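Local coordinates for protein Na Glutathione S-transferase 1 (Necator americanus, PDB 2ON7) that probably catalyses the conjugation of reduced glutathione to electrophilic compounds, as a dimeric glutathione S-transferase of a human hookworm, at residues S96-R99 / V100-S104; V124-P127 / A128-K131. All coordinates share one frame; numbering follows the deposited sequence.

Contact 1: residues S96-R99 / V100-S104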
ATOM      1  N   SER A  96      -4.405   1.410   5.507  1.00 11.75           N
ATOM      2  CA  SER A  96      -4.052  -0.023   5.391  1.00 12.79           C
ATOM      3  C   SER A  96      -3.200  -0.550   6.543  1.00 11.37           C
ATOM      4  O   SER A  96      -3.447  -1.649   7.008  1.00 12.25           O
ATOM      5  CB  SER A  96      -3.367  -0.289   4.059  1.00 12.86           C
ATOM      6  OG  SER A  96      -4.142   0.397   3.116  1.00 17.87           O
ATOM      7  N   ASP A  97      -2.216   0.231   6.991  1.00 11.05           N
ATOM      8  CA  ASP A  97      -1.407  -0.096   8.186  1.00 10.38           C
ATOM      9  C   ASP A  97      -2.335  -0.352   9.390  1.00  9.70           C
ATOM     10  O   ASP A  97      -2.163  -1.335  10.155  1.00  9.56           O
ATOM     11  CB  ASP A  97      -0.454   1.074   8.581  1.00 10.47           C
ATOM     12  CG  ASP A  97       0.743   1.270   7.615  1.00 12.69           C
ATOM     13  OD1 ASP A  97       0.884   0.531   6.623  1.00 15.14           O
ATOM     14  OD2 ASP A  97       1.560   2.202   7.843  1.00 15.59           O
ATOM     15  N   TYR A  98      -3.281   0.574   9.565  1.00  7.33           N
ATOM     16  CA  TYR A  98      -4.282   0.490  10.586  1.00  6.94           C
ATOM     17  C   TYR A  98      -5.022  -0.850  10.491  1.00  7.55           C
ATOM     18  O   TYR A  98      -5.103  -1.599  11.467  1.00  7.47           O
ATOM     19  CB  TYR A  98      -5.225   1.681  10.456  1.00  6.65           C
ATOM     20  CG  TYR A  98      -6.630   1.446  10.935  1.00  4.71           C
ATOM     21  CD1 TYR A  98      -6.938   1.449  12.298  1.00  5.21           C
ATOM     22  CD2 TYR A  98      -7.657   1.260  10.032  1.00  2.00           C
ATOM     23  CE1 TYR A  98      -8.253   1.268  12.743  1.00  3.71           C
ATOM     24  CE2 TYR A  98      -8.949   1.072  10.455  1.00  2.47           C
ATOM     25  CZ  TYR A  98      -9.253   1.067  11.806  1.00  4.59           C
ATOM     26  OH  TYR A  98     -10.568   0.867  12.213  1.00  6.06           O
ATOM     27  N   ARG A  99      -5.518  -1.147   9.292  1.00  7.58           N
ATOM     28  CA  ARG A  99      -6.217  -2.360   9.008  1.00  7.66           C
ATOM     29  C   ARG A  99      -5.394  -3.603   9.364  1.00  8.15           C
ATOM     30  O   ARG A  99      -5.971  -4.542   9.887  1.00  8.98           O
ATOM     31  CB  ARG A  99      -6.654  -2.383   7.529  1.00  7.17           C
ATOM     32  CG  ARG A  99      -7.998  -1.688   7.244  1.00  5.79           C
ATOM     33  CD  ARG A  99      -9.100  -2.368   8.022  1.00  9.32           C
ATOM     34  NE  ARG A  99     -10.385  -2.204   7.378  1.00 16.21           N
ATOM     35  CZ  ARG A  99     -11.224  -3.177   7.063  1.00 16.16           C
ATOM     36  NH1 ARG A  99     -10.971  -4.448   7.357  1.00 13.77           N
ATOM     37  NH2 ARG A  99     -12.362  -2.844   6.477  1.00 22.94           N
ATOM     38  N   VAL A 100      -4.077  -3.608   9.077  1.00  7.76           N
ATOM     39  CA  VAL A 100      -3.135  -4.671   9.537  1.00  7.47           C
ATOM     40  C   VAL A 100      -3.082  -4.781  11.086  1.00  7.52           C
ATOM     41  O   VAL A 100      -3.074  -5.887  11.653  1.00  7.05           O
ATOM     42  CB  VAL A 100      -1.662  -4.467   8.923  1.00  7.84           C
ATOM     43  CG1 VAL A 100      -0.573  -5.171   9.732  1.00  6.16           C
ATOM     44  CG2 VAL A 100      -1.593  -4.903   7.458  1.00  6.66           C
ATOM     45  N   GLU A 101      -3.012  -3.628  11.758  1.00  7.61           N
ATOM     46  CA  GLU A 101      -3.079  -3.562  13.224  1.00  7.64           C
ATOM     47  C   GLU A 101      -4.298  -4.278  13.779  1.00  7.92           C
ATOM     48  O   GLU A 101      -4.195  -4.986  14.800  1.00  8.41           O
ATOM     49  CB  GLU A 101      -3.117  -2.115  13.703  1.00  7.24           C
ATOM     50  CG  GLU A 101      -1.766  -1.525  14.030  1.00  9.14           C
ATOM     51  CD  GLU A 101      -1.723  -0.019  13.852  1.00 10.88           C
ATOM     52  OE1 GLU A 101      -0.624   0.504  13.594  1.00 11.45           O
ATOM     53  OE2 GLU A 101      -2.780   0.642  13.935  1.00 12.02           O
ATOM     54  N   ILE A 102      -5.444  -4.100  13.111  1.00  7.60           N
ATOM     55  CA  ILE A 102      -6.738  -4.557  13.661  1.00  7.96           C
ATOM     56  C   ILE A 102      -7.270  -5.885  13.091  1.00  8.01           C
ATOM     57  O   ILE A 102      -8.265  -6.394  13.559  1.00  7.15           O
ATOM     58  CB  ILE A 102      -7.840  -3.441  13.578  1.00  8.14           C
ATOM     59  CG1 ILE A 102      -8.563  -3.479  12.233  1.00  6.05           C
ATOM     60  CG2 ILE A 102      -7.225  -2.037  13.886  1.00  6.18           C
ATOM     61  CD1 ILE A 102      -9.760  -2.535  12.138  1.00  7.35           C
ATOM     62  N   LYS A 103      -6.616  -6.393  12.050  1.00  8.95           N
ATOM     63  CA  LYS A 103      -6.926  -7.685  11.423  1.00 10.35           C
ATOM     64  C   LYS A 103      -7.390  -8.797  12.410  1.00 10.29           C
ATOM     65  O   LYS A 103      -8.321  -9.530  12.121  1.00 10.90           O
ATOM     66  CB  LYS A 103      -5.700  -8.155  10.637  1.00 10.71           C
ATOM     67  CG  LYS A 103      -5.994  -9.084   9.497  1.00 12.67           C
ATOM     68  CD  LYS A 103      -4.789  -9.152   8.567  1.00 17.60           C
ATOM     69  CE  LYS A 103      -4.940 -10.302   7.574  1.00 21.04           C
ATOM     70  NZ  LYS A 103      -6.149 -10.108   6.705  1.00 23.41           N
ATOM     71  N   SER A 104      -6.756  -8.904  13.566  1.00 10.03           N
ATOM     72  CA  SER A 104      -7.199  -9.825  14.589  1.00 10.60           C
ATOM     73  C   SER A 104      -8.533  -9.465  15.285  1.00 11.00           C
ATOM     74  O   SER A 104      -9.254 -10.370  15.733  1.00 11.17           O
ATOM     75  CB  SER A 104      -6.102 -10.020  15.644  1.00 10.18           C
ATOM     76  OG  SER A 104      -5.931  -8.839  16.393  1.00  9.90           O
TER

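Contact 2: residues V124-P127 / A128-K131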
ATOM      1  N   VAL A 124      -6.539  -4.152  21.062  1.00  7.85           N
ATOM      2  CA  VAL A 124      -6.139  -4.130  19.654  1.00  8.09           C
ATOM      3  C   VAL A 124      -6.889  -3.058  18.839  1.00  8.07           C
ATOM      4  O   VAL A 124      -6.252  -2.144  18.329  1.00  8.79           O
ATOM      5  CB  VAL A 124      -6.190  -5.577  19.001  1.00  8.44           C
ATOM      6  CG1 VAL A 124      -5.943  -5.535  17.516  1.00  8.14           C
ATOM      7  CG2 VAL A 124      -5.177  -6.519  19.676  1.00  8.40           C
ATOM      8  N   LEU A 125      -8.215  -3.141  18.727  1.00  8.01           N
ATOM      9  CA  LEU A 125      -9.004  -2.131  17.971  1.00  7.93           C
ATOM     10  C   LEU A 125      -8.871  -0.662  18.512  1.00  8.03           C
ATOM     11  O   LEU A 125      -8.555   0.250  17.755  1.00  7.03           O
ATOM     12  CB  LEU A 125     -10.495  -2.533  17.922  1.00  7.75           C
ATOM     13  CG  LEU A 125     -11.490  -2.241  16.781  1.00  7.87           C
ATOM     14  CD1 LEU A 125     -12.876  -1.943  17.363  1.00  8.23           C
ATOM     15  CD2 LEU A 125     -11.078  -1.144  15.787  1.00  7.24           C
ATOM     16  N   LEU A 126      -9.128  -0.443  19.806  1.00  8.03           N
ATOM     17  CA  LEU A 126      -9.226   0.935  20.319  1.00  8.76           C
ATOM     18  C   LEU A 126      -7.906   1.770  20.228  1.00  9.00           C
ATOM     19  O   LEU A 126      -7.929   2.897  19.728  1.00  9.02           O
ATOM     20  CB  LEU A 126      -9.866   0.982  21.726  1.00  8.97           C
ATOM     21  CG  LEU A 126     -11.343   0.578  21.879  1.00  9.15           C
ATOM     22  CD1 LEU A 126     -11.814   0.873  23.283  1.00  9.91           C
ATOM     23  CD2 LEU A 126     -12.254   1.266  20.877  1.00  9.30           C
ATOM     24  N   PRO A 127      -6.766   1.225  20.722  1.00  9.01           N
ATOM     25  CA  PRO A 127      -5.457   1.807  20.380  1.00  8.98           C
ATOM     26  C   PRO A 127      -5.287   2.116  18.878  1.00  9.63           C
ATOM     27  O   PRO A 127      -5.216   3.294  18.498  1.00 10.89           O
ATOM     28  CB  PRO A 127      -4.463   0.733  20.843  1.00  8.94           C
ATOM     29  CG  PRO A 127      -5.173   0.063  21.995  1.00  9.34           C
ATOM     30  CD  PRO A 127      -6.641   0.093  21.669  1.00  8.69           C
ATOM     31  N   ALA A 128      -5.231   1.087  18.036  1.00  8.55           N
ATOM     32  CA  ALA A 128      -5.068   1.271  16.606  1.00  8.61           C
ATOM     33  C   ALA A 128      -5.953   2.385  16.010  1.00  8.68           C
ATOM     34  O   ALA A 128      -5.555   3.069  15.069  1.00  9.45           O
ATOM     35  CB  ALA A 128      -5.339  -0.058  15.870  1.00  8.39           C
ATOM     36  N   ARG A 129      -7.160   2.539  16.526  1.00  8.23           N
ATOM     37  CA  ARG A 129      -8.121   3.475  15.954  1.00  7.54           C
ATOM     38  C   ARG A 129      -7.787   4.911  16.378  1.00  7.28           C
ATOM     39  O   ARG A 129      -8.057   5.870  15.644  1.00  5.55           O
ATOM     40  CB  ARG A 129      -9.534   3.106  16.396  1.00  6.62           C
ATOM     41  CG  ARG A 129     -10.476   4.241  16.234  1.00  6.90           C
ATOM     42  CD  ARG A 129     -11.584   4.242  17.222  1.00  2.55           C
ATOM     43  NE  ARG A 129     -11.081   4.517  18.546  1.00  4.41           N
ATOM     44  CZ  ARG A 129     -11.833   4.835  19.593  1.00  2.17           C
ATOM     45  NH1 ARG A 129     -13.161   4.921  19.483  1.00  2.00           N
ATOM     46  NH2 ARG A 129     -11.239   5.071  20.750  1.00  2.00           N
ATOM     47  N   ASP A 130      -7.235   5.018  17.591  1.00  7.35           N
ATOM     48  CA  ASP A 130      -6.865   6.285  18.205  1.00  7.72           C
ATOM     49  C   ASP A 130      -5.710   6.895  17.433  1.00  7.98           C
ATOM     50  O   ASP A 130      -5.687   8.089  17.122  1.00  7.90           O
ATOM     51  CB  ASP A 130      -6.457   6.070  19.669  1.00  7.23           C
ATOM     52  CG  ASP A 130      -7.635   5.653  20.572  1.00  6.50           C
ATOM     53  OD1 ASP A 130      -8.815   5.764  20.182  1.00  7.10           O
ATOM     54  OD2 ASP A 130      -7.370   5.196  21.685  1.00  5.63           O
ATOM     55  N   LYS A 131      -4.744   6.069  17.095  1.00  8.52           N
ATOM     56  CA  LYS A 131      -3.655   6.580  16.315  1.00  9.53           C
ATOM     57  C   LYS A 131      -4.206   6.983  14.959  1.00  9.26           C
ATOM     58  O   LYS A 131      -4.019   8.121  14.548  1.00  9.39           O
ATOM     59  CB  LYS A 131      -2.527   5.559  16.178  1.00 10.22           C
ATOM     60  CG  LYS A 131      -1.330   6.078  15.405  1.00 12.25           C
ATOM     61  CD  LYS A 131      -0.151   5.099  15.465  1.00 14.85           C
ATOM     62  CE  LYS A 131      -0.344   3.964  14.477  1.00 12.57           C
ATOM     63  NZ  LYS A 131       0.735   2.961  14.636  1.00 12.47           N
TER

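Contact 1: residues S96-R99 / V100-S104
V100 N donates to S96 O at 2.9 Å, and E101 N to D97 O at the same length of 2.9 Å. Both bonds are nearly straight and are regular i to i+4 helix bonds. I102 N reaches Y98 O at 3.0 Å, but its N-H is more bent, at 136°. The bonds from K103 N and I102 N to R99 O are weak. The helical pairing therefore slackens around I102, whose backbone departs from that of the turns before it.

The main side-chain pair is Y98 and I102. The Y98 ring stands beside I102, which is one turn further on, with CG roughly opposite the backbone N (chi1 151°). Both branches of I102 meet it. CG2 approaches the ring obliquely and lies 3.6 Å from Y98 CE1. CD1 sits at the phenol end, 3.5 Å from Y98 OH. I102 CG1 stands between its own N and carbonyl carbon (chi1 87°), which sends CD1 to that end of the ring. R99 skirts the same methyl, with R99 CD 4.2 Å from I102 CD1.

The segment belongs to helix 82-109 of the all-helical C-terminal domain of the GST fold. D97 OD2 bonds Q63 NE2 of the second subunit, and V100 packs on V100 of that subunit, so one side of the helix faces the dimer interface. The Y98 ring stacks with F132 of helix 117-141 and meets H163 of helix 155-168 nearly at right angles.

Contact 2: residues V124-P127 / A128-K131
L126 CD2 lies over the centre of one face of the R129 guanidinium, 3.8 Å from R129 CZ. The two side chains run side by side and point the same way. R129 starts with CG anti to its N (chi1 161°) and then bends at chi3 (68°), which turns the flat group over the methyl.

D130 holds the same group from the next position in the chain. R129 NH2 forms a salt bridge to D130 OD1 at 2.6 Å. The carboxylate oxygen uses its syn lone pair, and it lies 23° out of the guanidinium plane. R129 NE adds a weak bond to the same oxygen. Methyl and carboxylate, with F174 O as a further hold, probably limit the rotation of the guanidinium.

The backbone of this segment is a helix with a proline kink. P127 has no N-H to give to the turn before it, so one rung of the helix is missing. The next rung is weak, with A128 N 3.4 Å from V124 O. Pairing resumes with R129 N to L125 O at 2.9 Å. K131 N to P127 O follows at 3.1 Å. A128 CB lies 3.4 Å from V124 O. This is helix 117-141, in the helical C-terminal domain that glutathione S-transferases attach to a thioredoxin-like domain.

A second shell fixes the polar ends. R129 NH1 bonds F174 O, and D130 OD1 also bonds Y178 OH, so this oxygen is shared between the salt bridge and a tyrosine. L125 packs on V171 and F174 of the same loop region, and on F105 of helix 82-109.

In the fold
Contacts 1 and 2 lie on helices 82-109 and 117-141, which follow each other in the chain. Their centres are about 9 Å apart, and they touch directly. A salt bridge, E101 OE1 to K131 NZ at 3.0 Å, ties the two helices at their surface. Beside it A128 fits against helix 82-109: its CB is 3.4 Å from I102 CG2 and 3.3 Å from E101 OE2. The close approach here is made at a small side chain. Contact 1 also faces the second subunit, whereas no other chain of the assembly touches contact 2. The pair joins helices within the C-terminal domain; the glutathione site of this family lies mainly on the thioredoxin-like domain.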